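Local coordinates for protein alpha-glucosidase (Pseudoalteromonas sp. K8, PDB 5HQA) that hydrolyses alpha-glucosides as a chloride-activated, calcium-containing glycoside hydrolase of family 97, captured here with the inhibitor acarbose in its active site, at residues A[269-274]-A[462-467]; A[492-497]-A[507-512]; A[293-298]-A[532-537]; A[488-493]-A[521-526]. All coordinates share one frame; numbering follows the deposited sequence.

Contact 1 of 4, residues A[269-274]-A[462-467]; sequences IWWGMH and FNAWGT. With AC1 (4,6-dideoxy-4-{[(1S,4R,5S,6S)-4,5,6-trihydroxy-3-(hydroxymethyl)cyclohex-2-en-1-yl]amino}-alpha-D-glucopyranose), chain B; GLC (alpha-D-glucopyranose), chain C; GLC (alpha-D-glucopyranose), chain D.
H274 meets A464 and W465. Its CB lies 4.0 Å from A464 CB. The first torsion sets CG beside the backbone N (chi1 -76°). The imidazole then has W465 at one edge and the sugar at another. ND1 accepts the indole N-H of W465 NE1 at 2.9 Å. This bond is almost straight (177°) and lies in both ring planes, which should restrict rotation of both rings. CD2 sits over one face of the W270 ring, towards its rim. At the tip, NE2 donates to AC1 O4 at 2.9 Å. W270 NE1 turns its N-H to the same cyclitol, reaching AC1 O3B at 3.1 Å, with a weak bond to O4. W465 offers one face to C6 of the chain D glucose, 3.4 Å above the ring plane, while F462 CA lies over the opposite face. Behind the site, W271 CH2 packs on A464 CB at 3.7 Å. E311, E358 and H436 are among the other residues that bond AC1. The arrangement is the acarbose-binding pocket at the end of strand 264-269 of the TIM barrel, with an indole and an imidazole N-H bonding the cyclitol and a tryptophan face against a glucose.

Contact 2 of 4, residues A[492-497]-A[507-512]; sequences PGIFDL and NRPQTT
The long loop between helices 482-485 and 513-522 doubles back on itself here, and L497 lands on P509. L497 CD2 rests on the proline ring, 3.7 Å from P509 CG. From the same arm of the loop as L497, I494 also reaches this ring carbon, with I494 CG2 4.1 Å from P509 CG. I494 and P509 cross at about a right angle. L497 has its CG beside the backbone N (chi1 -54°), and its second methyl runs past the proline towards backbone, with CD1 3.7 Å from T511 O. The backbone joins in as well: L497 O lies 3.6 Å from R508 CB.

The loop belongs to the TIM-barrel domain, and Q510 is the centre of an inverse gamma turn in it, with a weak bond from T511 N to P509 O. The same carbonyl is gripped by R508. The arginine chain bends at chi3 (-69°) and folds back, so that R508 NE donates to P509 O at 2.9 Å from above the carbonyl plane. R508 NH2 adds a weak bond to that oxygen and also bonds W624 O. T511 OG1 donates to T512 O at 2.9 Å. T512 is the N-cap of helix 513-522; its hydroxyl caps a backbone N of that helix and bonds D618. On the other arm, L497 N is held by Y629 OH.

Contact 3 of 4, residues A[293-298]-A[532-537]; sequences TKYYMD and DLPKNY
P534 wedges against two tyrosines, Y296 and Y295, of helix 290-303. This helix is the link of a beta-alpha-beta crossover in the TIM barrel, joining the neighbouring parallel strands 264-269 and 307-310. P534 lies just before K535 in the segment that follows barrel strand 527-529, the neighbour of 264-269 on its other side.

The proline ring lies over one face of Y296. P534 CG is 3.9 Å from the ring centroid and 21° off the normal, a CH-pi contact placed towards the rim. P534 CD continues along the phenol, 3.4 Å from Y296 OH. The two side chains cross at about a right angle. The Y296 ring also touches I267, I269 and V308 of the barrel strands. L533 CD2 comes near the end of the same ring, 4.0 Å from Y296 OH.

Y295 is more exposed and approaches P534 obliquely. Its ring carbon CE2 is 4.0 Å from P534 CG, and its hydroxyl OH is 3.7 Å from P534 CB. A water bridges the polar rim of the contact, linking Y295 OH to K535 N.

Behind the proline, the turn into the helix is held from within. D532 N donates to Y537 OH in a nearly straight bond. D532 OD1 takes two donors from the same face of its carboxylate plane: L533 N at 2.7 Å, and N536 ND2 at 2.9 Å.

Contact 4 of 4, residues A[488-493]-A[521-526]; sequences MDFTPG and VVLYSP
M488 N donates to Y524 O at 3.1 Å, the backbone bond that joins the two segments. It is fairly straight (158°), and the donor lies nearly along the C=O axis. One residue on from Y524, S525 CB lies 3.2 Å from M488 O, the carbonyl of the same methionine. The serine hydroxyl is used elsewhere: S525 OG bonds I527 O and T453 OG1.

The apolar half of the contact is F490 against L523. L523 CD1 sits over one face of the phenyl ring, 3.9 Å from its centroid and 28° off the normal, in a CH-pi contact. It lies towards the CB end of the ring, with L523 CD1 3.5 Å from F490 CG. F490 CG is anti to the backbone N (chi1 -176°), which brings a ring face against L523 CD1.

Between M488 and F490 the chain makes an inverse gamma turn centred on D489, with a weak bond from F490 N to M488 O. T491 OG1 then donates to F490 O at 2.8 Å. The D489 side chain leaves the backbone away from 521-526. Its OD1 bonds Y266 OH and its OD2 bonds N434 ND2 and H436 NE2; H436 itself bonds AC1, so D489 is a second-shell residue of the sugar site.

The D489 backbone pairs with R454 of strand 451-454, while M488 N holds Y524 O just before strand 527-529. Segment 488-490 thus bridges these two strands, consistent with the closing place of a TIM barrel.

All four contacts lie in the TIM-barrel region. Contacts 1, 2 and 4 are buried, while contact 3 is partly open at the outer helix layer. Contact 4 is nearest the centre of the chain and probably closes the barrel wall between its outermost strands. Contact 1 faces the sugar and is polar and aromatic. Contacts 2 and 3 both pack apolar groups on a proline, against aliphatic side chains in the first and tyrosines in the second. Contacts 2 and 4 share P492 and G493. G493 O probably bonds Y537 OH, and D532 OD2 bonds F495 N, tying contact 3 to contact 2. N507 OD1 takes T467 N, joining contacts 1 and 2. W270 touches T491, which brings contact 4 beside contact 1.

Contact 1 of 4, residues A[269-274]-A[462-467]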
# COMPACT_ATOMS: atom_id res chain seq x y z
N ILE A 269 -10.66 18.56 -6.66
CA ILE A 269 -11.33 19.39 -5.67
C ILE A 269 -11.31 18.57 -4.39
O ILE A 269 -12.08 17.62 -4.24
CB ILE A 269 -12.74 19.77 -6.11
CG1 ILE A 269 -12.68 20.63 -7.36
CG2 ILE A 269 -13.48 20.50 -4.99
CD1 ILE A 269 -14.03 20.86 -8.04
N TRP A 270 -10.36 18.89 -3.51
CA TRP A 270 -9.96 17.97 -2.45
C TRP A 270 -9.22 18.71 -1.34
O TRP A 270 -9.74 18.86 -0.23
CB TRP A 270 -9.09 16.85 -3.02
CG TRP A 270 -8.65 15.91 -1.95
CD1 TRP A 270 -9.43 15.00 -1.29
CD2 TRP A 270 -7.34 15.82 -1.36
NE1 TRP A 270 -8.69 14.34 -0.33
CE2 TRP A 270 -7.40 14.83 -0.36
CE3 TRP A 270 -6.13 16.48 -1.59
CZ2 TRP A 270 -6.30 14.48 0.42
CZ3 TRP A 270 -5.03 16.13 -0.82
CH2 TRP A 270 -5.12 15.15 0.18
N TRP A 271 -8.00 19.18 -1.62
CA TRP A 271 -7.17 19.83 -0.60
C TRP A 271 -7.86 21.05 -0.02
O TRP A 271 -7.72 21.34 1.18
CB TRP A 271 -5.83 20.21 -1.22
CG TRP A 271 -4.77 20.76 -0.31
CD1 TRP A 271 -4.22 22.01 -0.35
CD2 TRP A 271 -4.08 20.05 0.73
NE1 TRP A 271 -3.24 22.13 0.60
CE2 TRP A 271 -3.13 20.95 1.28
CE3 TRP A 271 -4.17 18.76 1.25
CZ2 TRP A 271 -2.29 20.59 2.33
CZ3 TRP A 271 -3.33 18.39 2.29
CH2 TRP A 271 -2.40 19.31 2.82
N GLY A 272 -8.61 21.79 -0.84
CA GLY A 272 -9.32 22.96 -0.34
C GLY A 272 -10.25 22.63 0.81
O GLY A 272 -10.41 23.44 1.73
N MET A 273 -10.88 21.46 0.78
CA MET A 273 -11.70 21.06 1.92
C MET A 273 -10.83 20.73 3.13
O MET A 273 -11.19 21.04 4.27
CB MET A 273 -12.59 19.87 1.57
CG MET A 273 -13.85 20.25 0.78
SD MET A 273 -13.53 20.27 -1.01
CE MET A 273 -13.53 18.51 -1.37
N HIS A 274 -9.67 20.10 2.90
CA HIS A 274 -8.80 19.76 4.03
C HIS A 274 -8.18 20.98 4.68
O HIS A 274 -7.92 20.96 5.89
CB HIS A 274 -7.72 18.78 3.57
CG HIS A 274 -8.23 17.40 3.39
ND1 HIS A 274 -8.31 16.49 4.42
CD2 HIS A 274 -8.77 16.78 2.31
CE1 HIS A 274 -8.84 15.37 3.98
NE2 HIS A 274 -9.14 15.52 2.70
N PHE A 462 -2.89 14.28 6.57
CA PHE A 462 -2.54 14.56 7.96
C PHE A 462 -1.64 15.78 8.10
O PHE A 462 -1.47 16.28 9.21
CB PHE A 462 -1.89 13.35 8.61
CG PHE A 462 -2.88 12.31 9.04
CD1 PHE A 462 -3.40 11.42 8.11
CD2 PHE A 462 -3.32 12.27 10.35
CE1 PHE A 462 -4.35 10.48 8.50
CE2 PHE A 462 -4.27 11.33 10.75
CZ PHE A 462 -4.79 10.43 9.83
N ASN A 463 -1.07 16.27 6.99
CA ASN A 463 -0.29 17.49 7.04
C ASN A 463 -1.15 18.73 6.96
O ASN A 463 -0.62 19.84 7.14
CB ASN A 463 0.75 17.47 5.93
CG ASN A 463 1.77 16.38 6.13
OD1 ASN A 463 2.05 15.99 7.26
ND2 ASN A 463 2.32 15.88 5.04
N ALA A 464 -2.44 18.59 6.70
CA ALA A 464 -3.35 19.73 6.76
C ALA A 464 -3.89 19.98 8.16
O ALA A 464 -4.11 21.13 8.53
CB ALA A 464 -4.52 19.53 5.79
N TRP A 465 -4.08 18.92 8.96
CA TRP A 465 -4.75 19.09 10.25
C TRP A 465 -4.28 18.10 11.32
O TRP A 465 -4.93 18.03 12.37
CB TRP A 465 -6.28 18.95 10.06
CG TRP A 465 -6.65 17.89 9.04
CD1 TRP A 465 -7.13 18.10 7.77
CD2 TRP A 465 -6.53 16.47 9.19
NE1 TRP A 465 -7.34 16.90 7.14
CE2 TRP A 465 -6.98 15.88 7.98
CE3 TRP A 465 -6.11 15.63 10.23
CZ2 TRP A 465 -7.00 14.50 7.78
CZ3 TRP A 465 -6.14 14.26 10.03
CH2 TRP A 465 -6.57 13.70 8.82
N GLY A 466 -3.19 17.35 11.11
CA GLY A 466 -2.92 16.19 11.95
C GLY A 466 -2.76 16.51 13.43
O GLY A 466 -3.18 15.73 14.29
N THR A 467 -2.13 17.65 13.73
CA THR A 467 -1.93 18.11 15.11
C THR A 467 -1.35 17.02 16.03
O THR A 467 -2.01 16.61 16.99
CB THR A 467 -3.26 18.64 15.71
OG1 THR A 467 -3.99 19.34 14.70
CG2 THR A 467 -2.99 19.60 16.84
C1 AC1 B . -10.65 11.15 9.71
O2 AC1 B . -9.27 9.24 10.14
C2 AC1 B . -10.08 9.87 9.13
C4A AC1 B . -10.97 12.19 1.96
C3 AC1 B . -9.29 10.13 7.87
O3 AC1 B . -8.70 8.91 7.39
C4 AC1 B . -10.17 10.78 6.84
N4A AC1 B . -9.57 10.81 5.47
C5 AC1 B . -10.35 12.17 7.43
O5 AC1 B . -11.21 12.05 8.64
C6 AC1 B . -10.96 13.18 6.51
C1B AC1 B . -10.47 10.33 4.37
C2B AC1 B . -9.64 10.34 2.92
O2B AC1 B . -8.40 9.66 3.12
C3B AC1 B . -9.51 11.64 2.41
O3B AC1 B . -8.64 11.72 1.25
O4 AC1 B . -10.89 13.55 1.57
C5B AC1 B . -11.97 12.05 2.99
C7B AC1 B . -11.69 11.04 4.23
C6B AC1 B . -13.43 12.35 2.60
O6B AC1 B . -13.88 11.29 1.82
C1 GLC C . -5.93 15.78 16.14
C2 GLC C . -6.93 16.89 15.84
C3 GLC C . -8.03 16.57 14.87
C4 GLC C . -8.09 15.21 14.25
C5 GLC C . -7.18 14.12 14.81
C6 GLC C . -6.12 13.72 13.86
O1 GLC C . -5.38 15.97 17.39
O2 GLC C . -7.56 17.29 17.07
O3 GLC C . -7.98 17.59 13.81
O4 GLC C . -9.46 14.68 14.53
O5 GLC C . -6.57 14.45 16.13
O6 GLC C . -6.02 12.31 13.94
C1 GLC D . -10.42 14.83 13.53
C2 GLC D . -11.24 13.55 13.47
C3 GLC D . -10.56 12.46 12.68
C4 GLC D . -10.37 12.91 11.27
C5 GLC D . -9.57 14.22 11.17
C6 GLC D . -9.85 14.88 9.85
O2 GLC D . -11.48 13.11 14.81
O3 GLC D . -11.38 11.25 12.72
O4 GLC D . -9.70 11.85 10.45
O5 GLC D . -9.84 15.27 12.22
O6 GLC D . -11.02 15.66 9.91

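Contact 2 of 4, residues A[492-497]-A[507-512]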
# COMPACT_ATOMS: atom_id res chain seq x y z
N PRO A 492 0.94 13.33 -3.18
CA PRO A 492 2.10 14.20 -3.02
C PRO A 492 1.89 15.55 -3.70
O PRO A 492 0.86 15.82 -4.32
CB PRO A 492 3.22 13.41 -3.70
CG PRO A 492 2.51 12.67 -4.78
CD PRO A 492 1.19 12.27 -4.18
N GLY A 493 2.90 16.42 -3.58
CA GLY A 493 2.96 17.61 -4.41
C GLY A 493 2.37 18.88 -3.84
O GLY A 493 1.81 19.69 -4.59
N ILE A 494 2.48 19.10 -2.54
CA ILE A 494 2.02 20.37 -1.97
C ILE A 494 3.10 21.42 -2.19
O ILE A 494 4.24 21.26 -1.74
CB ILE A 494 1.67 20.22 -0.47
CG1 ILE A 494 0.47 19.29 -0.29
CG2 ILE A 494 1.36 21.58 0.15
CD1 ILE A 494 -0.80 19.77 -1.00
N PHE A 495 2.75 22.49 -2.89
CA PHE A 495 3.67 23.58 -3.21
C PHE A 495 3.54 24.76 -2.27
O PHE A 495 4.54 25.44 -2.01
CB PHE A 495 3.44 24.08 -4.64
CG PHE A 495 4.22 23.32 -5.68
CD1 PHE A 495 4.68 22.04 -5.42
CD2 PHE A 495 4.50 23.89 -6.91
CE1 PHE A 495 5.40 21.34 -6.39
CE2 PHE A 495 5.22 23.21 -7.87
CZ PHE A 495 5.67 21.93 -7.62
N ASP A 496 2.34 25.07 -1.79
CA ASP A 496 2.17 26.09 -0.76
C ASP A 496 2.22 25.37 0.59
O ASP A 496 1.24 24.74 1.01
CB ASP A 496 0.88 26.88 -0.94
CG ASP A 496 0.64 27.86 0.21
OD1 ASP A 496 1.61 28.15 0.96
OD2 ASP A 496 -0.50 28.34 0.38
N LEU A 497 3.37 25.45 1.25
CA LEU A 497 3.58 24.85 2.55
C LEU A 497 3.28 25.82 3.69
O LEU A 497 3.52 25.48 4.85
CB LEU A 497 5.02 24.36 2.67
CG LEU A 497 5.49 23.41 1.57
CD1 LEU A 497 7.00 23.34 1.58
CD2 LEU A 497 4.90 22.03 1.80
N ASN A 507 0.43 22.98 11.50
CA ASN A 507 -0.00 21.88 10.64
C ASN A 507 0.37 22.21 9.20
O ASN A 507 -0.25 23.08 8.57
CB ASN A 507 -1.50 21.63 10.78
CG ASN A 507 -1.85 20.85 12.04
OD1 ASN A 507 -1.17 19.87 12.41
ND2 ASN A 507 -2.93 21.27 12.70
N ARG A 508 1.37 21.51 8.68
CA ARG A 508 1.89 21.69 7.33
C ARG A 508 2.73 20.46 7.01
O ARG A 508 3.15 19.76 7.94
CB ARG A 508 2.75 22.95 7.22
CG ARG A 508 3.75 23.05 8.36
CD ARG A 508 4.96 23.94 8.05
NE ARG A 508 5.84 23.36 7.04
CZ ARG A 508 7.12 23.69 6.90
NH1 ARG A 508 7.69 24.57 7.72
NH2 ARG A 508 7.85 23.13 5.93
N PRO A 509 3.00 20.18 5.74
CA PRO A 509 4.04 19.18 5.44
C PRO A 509 5.36 19.68 6.00
O PRO A 509 5.78 20.80 5.73
CB PRO A 509 4.05 19.10 3.90
CG PRO A 509 2.70 19.65 3.48
CD PRO A 509 2.40 20.72 4.50
N GLN A 510 5.97 18.85 6.84
CA GLN A 510 7.24 19.22 7.47
C GLN A 510 8.39 18.77 6.58
O GLN A 510 9.18 17.88 6.91
CB GLN A 510 7.32 18.64 8.87
CG GLN A 510 6.23 19.22 9.76
CD GLN A 510 6.41 18.86 11.22
OE1 GLN A 510 6.88 17.77 11.56
NE2 GLN A 510 6.05 19.80 12.10
N THR A 511 8.44 19.37 5.39
CA THR A 511 9.37 19.00 4.33
C THR A 511 9.79 20.25 3.58
O THR A 511 9.20 21.32 3.74
CB THR A 511 8.78 17.99 3.33
OG1 THR A 511 8.00 18.69 2.35
CG2 THR A 511 7.92 16.92 4.01
N THR A 512 10.82 20.10 2.74
CA THR A 512 11.16 21.12 1.76
C THR A 512 10.33 20.91 0.49
O THR A 512 9.64 19.90 0.32
CB THR A 512 12.65 21.08 1.41
OG1 THR A 512 12.94 19.86 0.72
CG2 THR A 512 13.52 21.20 2.66

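Contact 3 of 4, residues A[293-298]-A[532-537]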
# COMPACT_ATOMS: atom_id res chain seq x y z
N THR A 293 -15.54 22.47 -11.02
CA THR A 293 -15.05 21.27 -11.68
C THR A 293 -14.55 21.60 -13.08
O THR A 293 -13.49 21.10 -13.50
CB THR A 293 -16.15 20.21 -11.73
OG1 THR A 293 -16.56 19.88 -10.40
CG2 THR A 293 -15.64 18.94 -12.41
N LYS A 294 -15.27 22.45 -13.81
CA LYS A 294 -14.81 22.85 -15.14
C LYS A 294 -13.49 23.60 -15.08
O LYS A 294 -12.64 23.45 -15.96
CB LYS A 294 -15.87 23.71 -15.83
CG LYS A 294 -17.10 22.95 -16.29
CD LYS A 294 -18.06 23.85 -17.07
CE LYS A 294 -19.16 23.04 -17.73
NZ LYS A 294 -20.11 23.88 -18.53
N TYR A 295 -13.31 24.43 -14.04
CA TYR A 295 -12.05 25.14 -13.87
C TYR A 295 -10.90 24.16 -13.66
O TYR A 295 -9.83 24.32 -14.25
CB TYR A 295 -12.17 26.12 -12.71
CG TYR A 295 -10.86 26.64 -12.16
CD1 TYR A 295 -10.21 27.71 -12.74
CD2 TYR A 295 -10.30 26.06 -11.03
CE1 TYR A 295 -9.01 28.19 -12.22
CE2 TYR A 295 -9.11 26.52 -10.50
CZ TYR A 295 -8.46 27.58 -11.10
OH TYR A 295 -7.27 28.04 -10.56
N TYR A 296 -11.11 23.13 -12.84
CA TYR A 296 -10.07 22.13 -12.64
C TYR A 296 -9.82 21.33 -13.91
O TYR A 296 -8.67 21.00 -14.23
CB TYR A 296 -10.44 21.20 -11.48
CG TYR A 296 -10.03 21.71 -10.12
CD1 TYR A 296 -10.65 22.81 -9.54
CD2 TYR A 296 -9.01 21.08 -9.40
CE1 TYR A 296 -10.27 23.27 -8.29
CE2 TYR A 296 -8.62 21.54 -8.15
CZ TYR A 296 -9.26 22.63 -7.60
OH TYR A 296 -8.88 23.09 -6.36
N MET A 297 -10.88 21.00 -14.66
CA MET A 297 -10.68 20.25 -15.90
C MET A 297 -9.89 21.06 -16.91
O MET A 297 -9.04 20.50 -17.62
CB MET A 297 -12.03 19.84 -16.50
CG MET A 297 -12.66 18.66 -15.78
SD MET A 297 -14.41 18.50 -16.16
CE MET A 297 -14.45 16.92 -16.91
N ASP A 298 -10.15 22.36 -17.00
CA ASP A 298 -9.36 23.22 -17.88
C ASP A 298 -7.89 23.18 -17.50
O ASP A 298 -7.01 23.06 -18.37
CB ASP A 298 -9.87 24.67 -17.83
CG ASP A 298 -11.23 24.84 -18.48
OD1 ASP A 298 -11.60 24.01 -19.34
OD2 ASP A 298 -11.93 25.82 -18.13
N ASP A 532 -2.16 19.87 -4.70
CA ASP A 532 -2.36 21.25 -4.27
C ASP A 532 -3.43 21.96 -5.10
O ASP A 532 -3.90 21.46 -6.12
CB ASP A 532 -1.05 22.02 -4.35
CG ASP A 532 -0.92 23.09 -3.29
OD1 ASP A 532 -1.96 23.52 -2.73
OD2 ASP A 532 0.23 23.50 -3.01
N LEU A 533 -3.80 23.15 -4.64
CA LEU A 533 -4.68 24.01 -5.41
C LEU A 533 -3.97 24.42 -6.70
O LEU A 533 -2.78 24.73 -6.69
CB LEU A 533 -5.05 25.25 -4.61
CG LEU A 533 -5.53 25.02 -3.17
CD1 LEU A 533 -5.86 26.35 -2.49
CD2 LEU A 533 -6.73 24.11 -3.18
N PRO A 534 -4.69 24.45 -7.84
CA PRO A 534 -4.03 24.84 -9.10
C PRO A 534 -3.24 26.14 -9.03
O PRO A 534 -2.13 26.21 -9.57
CB PRO A 534 -5.21 24.95 -10.07
CG PRO A 534 -6.20 23.94 -9.53
CD PRO A 534 -6.09 24.04 -8.04
N LYS A 535 -3.76 27.17 -8.36
CA LYS A 535 -3.04 28.44 -8.32
C LYS A 535 -1.67 28.29 -7.67
O LYS A 535 -0.76 29.06 -7.97
CB LYS A 535 -3.87 29.49 -7.58
CG LYS A 535 -4.07 29.19 -6.11
CD LYS A 535 -4.87 30.29 -5.42
CE LYS A 535 -5.05 29.98 -3.94
NZ LYS A 535 -5.83 31.03 -3.24
N ASN A 536 -1.51 27.31 -6.78
CA ASN A 536 -0.22 27.14 -6.12
C ASN A 536 0.81 26.52 -7.06
O ASN A 536 2.01 26.76 -6.91
CB ASN A 536 -0.40 26.31 -4.86
CG ASN A 536 -1.15 27.07 -3.80
OD1 ASN A 536 -1.08 28.30 -3.76
ND2 ASN A 536 -1.90 26.37 -2.94
N TYR A 537 0.36 25.75 -8.05
CA TYR A 537 1.28 25.27 -9.08
C TYR A 537 1.63 26.39 -10.06
O TYR A 537 2.78 26.50 -10.49
CB TYR A 537 0.66 24.09 -9.81
CG TYR A 537 0.50 22.88 -8.92
CD1 TYR A 537 1.58 22.37 -8.22
CD2 TYR A 537 -0.74 22.26 -8.77
CE1 TYR A 537 1.45 21.26 -7.40
CE2 TYR A 537 -0.88 21.15 -7.94
CZ TYR A 537 0.23 20.66 -7.26
OH TYR A 537 0.11 19.55 -6.45
O HOH W 1 -6.75 27.41 -7.53

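Contact 4 of 4, residues A[488-493]-A[521-526]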
# COMPACT_ATOMS: atom_id res chain seq x y z
N MET A 488 0.69 3.17 -2.86
CA MET A 488 -0.05 4.02 -1.94
C MET A 488 -0.44 5.32 -2.61
O MET A 488 0.40 5.95 -3.26
CB MET A 488 0.75 4.33 -0.68
CG MET A 488 0.00 5.28 0.26
SD MET A 488 0.98 5.76 1.68
CE MET A 488 -0.17 6.84 2.56
N ASP A 489 -1.71 5.71 -2.44
CA ASP A 489 -2.22 7.02 -2.84
C ASP A 489 -1.89 8.01 -1.73
O ASP A 489 -2.70 8.30 -0.85
CB ASP A 489 -3.72 6.93 -3.10
CG ASP A 489 -4.32 8.24 -3.65
OD1 ASP A 489 -3.69 8.87 -4.54
OD2 ASP A 489 -5.44 8.61 -3.21
N PHE A 490 -0.66 8.55 -1.77
CA PHE A 490 -0.18 9.47 -0.74
C PHE A 490 -0.66 10.91 -0.96
O PHE A 490 -0.71 11.69 0.00
CB PHE A 490 1.36 9.44 -0.70
CG PHE A 490 1.96 10.30 0.39
CD1 PHE A 490 2.17 9.77 1.66
CD2 PHE A 490 2.30 11.63 0.15
CE1 PHE A 490 2.71 10.56 2.68
CE2 PHE A 490 2.83 12.43 1.17
CZ PHE A 490 3.03 11.89 2.43
N THR A 491 -1.06 11.24 -2.19
CA THR A 491 -1.36 12.58 -2.72
C THR A 491 -0.18 13.52 -2.48
O THR A 491 -0.27 14.45 -1.67
CB THR A 491 -2.68 13.15 -2.17
OG1 THR A 491 -2.53 13.59 -0.82
CG2 THR A 491 -3.80 12.11 -2.23
N PRO A 492 0.94 13.33 -3.18
CA PRO A 492 2.10 14.20 -3.02
C PRO A 492 1.89 15.55 -3.70
O PRO A 492 0.86 15.82 -4.32
CB PRO A 492 3.22 13.41 -3.70
CG PRO A 492 2.51 12.67 -4.78
CD PRO A 492 1.19 12.27 -4.18
N GLY A 493 2.90 16.42 -3.58
CA GLY A 493 2.96 17.61 -4.41
C GLY A 493 2.37 18.88 -3.84
O GLY A 493 1.81 19.69 -4.59
N VAL A 521 8.76 9.80 -7.25
CA VAL A 521 9.57 8.65 -7.57
C VAL A 521 9.78 7.75 -6.36
O VAL A 521 9.94 6.54 -6.52
CB VAL A 521 10.93 9.08 -8.17
CG1 VAL A 521 11.66 7.87 -8.77
CG2 VAL A 521 10.71 10.15 -9.24
N VAL A 522 9.74 8.30 -5.14
CA VAL A 522 9.98 7.47 -3.96
C VAL A 522 8.77 6.60 -3.63
O VAL A 522 8.92 5.42 -3.29
CB VAL A 522 10.38 8.36 -2.77
CG1 VAL A 522 10.35 7.55 -1.48
CG2 VAL A 522 11.76 8.95 -3.00
N LEU A 523 7.55 7.15 -3.71
CA LEU A 523 6.35 6.41 -3.30
C LEU A 523 5.60 5.94 -4.54
O LEU A 523 4.97 6.75 -5.23
CB LEU A 523 5.45 7.27 -2.42
CG LEU A 523 6.03 7.76 -1.09
CD1 LEU A 523 4.99 8.63 -0.37
CD2 LEU A 523 6.46 6.58 -0.21
N TYR A 524 5.66 4.64 -4.82
CA TYR A 524 5.05 4.13 -6.04
C TYR A 524 3.53 4.14 -5.93
O TYR A 524 2.95 3.71 -4.93
CB TYR A 524 5.54 2.71 -6.35
CG TYR A 524 4.69 2.12 -7.45
CD1 TYR A 524 4.67 2.71 -8.72
CD2 TYR A 524 3.86 1.03 -7.22
CE1 TYR A 524 3.87 2.22 -9.73
CE2 TYR A 524 3.05 0.53 -8.24
CZ TYR A 524 3.06 1.13 -9.48
OH TYR A 524 2.26 0.65 -10.48
N SER A 525 2.87 4.63 -6.99
CA SER A 525 1.44 4.44 -7.19
C SER A 525 1.13 4.60 -8.67
O SER A 525 1.72 5.49 -9.31
CB SER A 525 0.62 5.44 -6.37
OG SER A 525 -0.77 5.25 -6.58
N PRO A 526 0.24 3.79 -9.25
CA PRO A 526 -0.06 3.95 -10.68
C PRO A 526 -0.84 5.21 -10.98
O PRO A 526 -0.81 5.69 -12.12
CB PRO A 526 -0.88 2.69 -11.01
CG PRO A 526 -1.53 2.34 -9.71
CD PRO A 526 -0.51 2.66 -8.65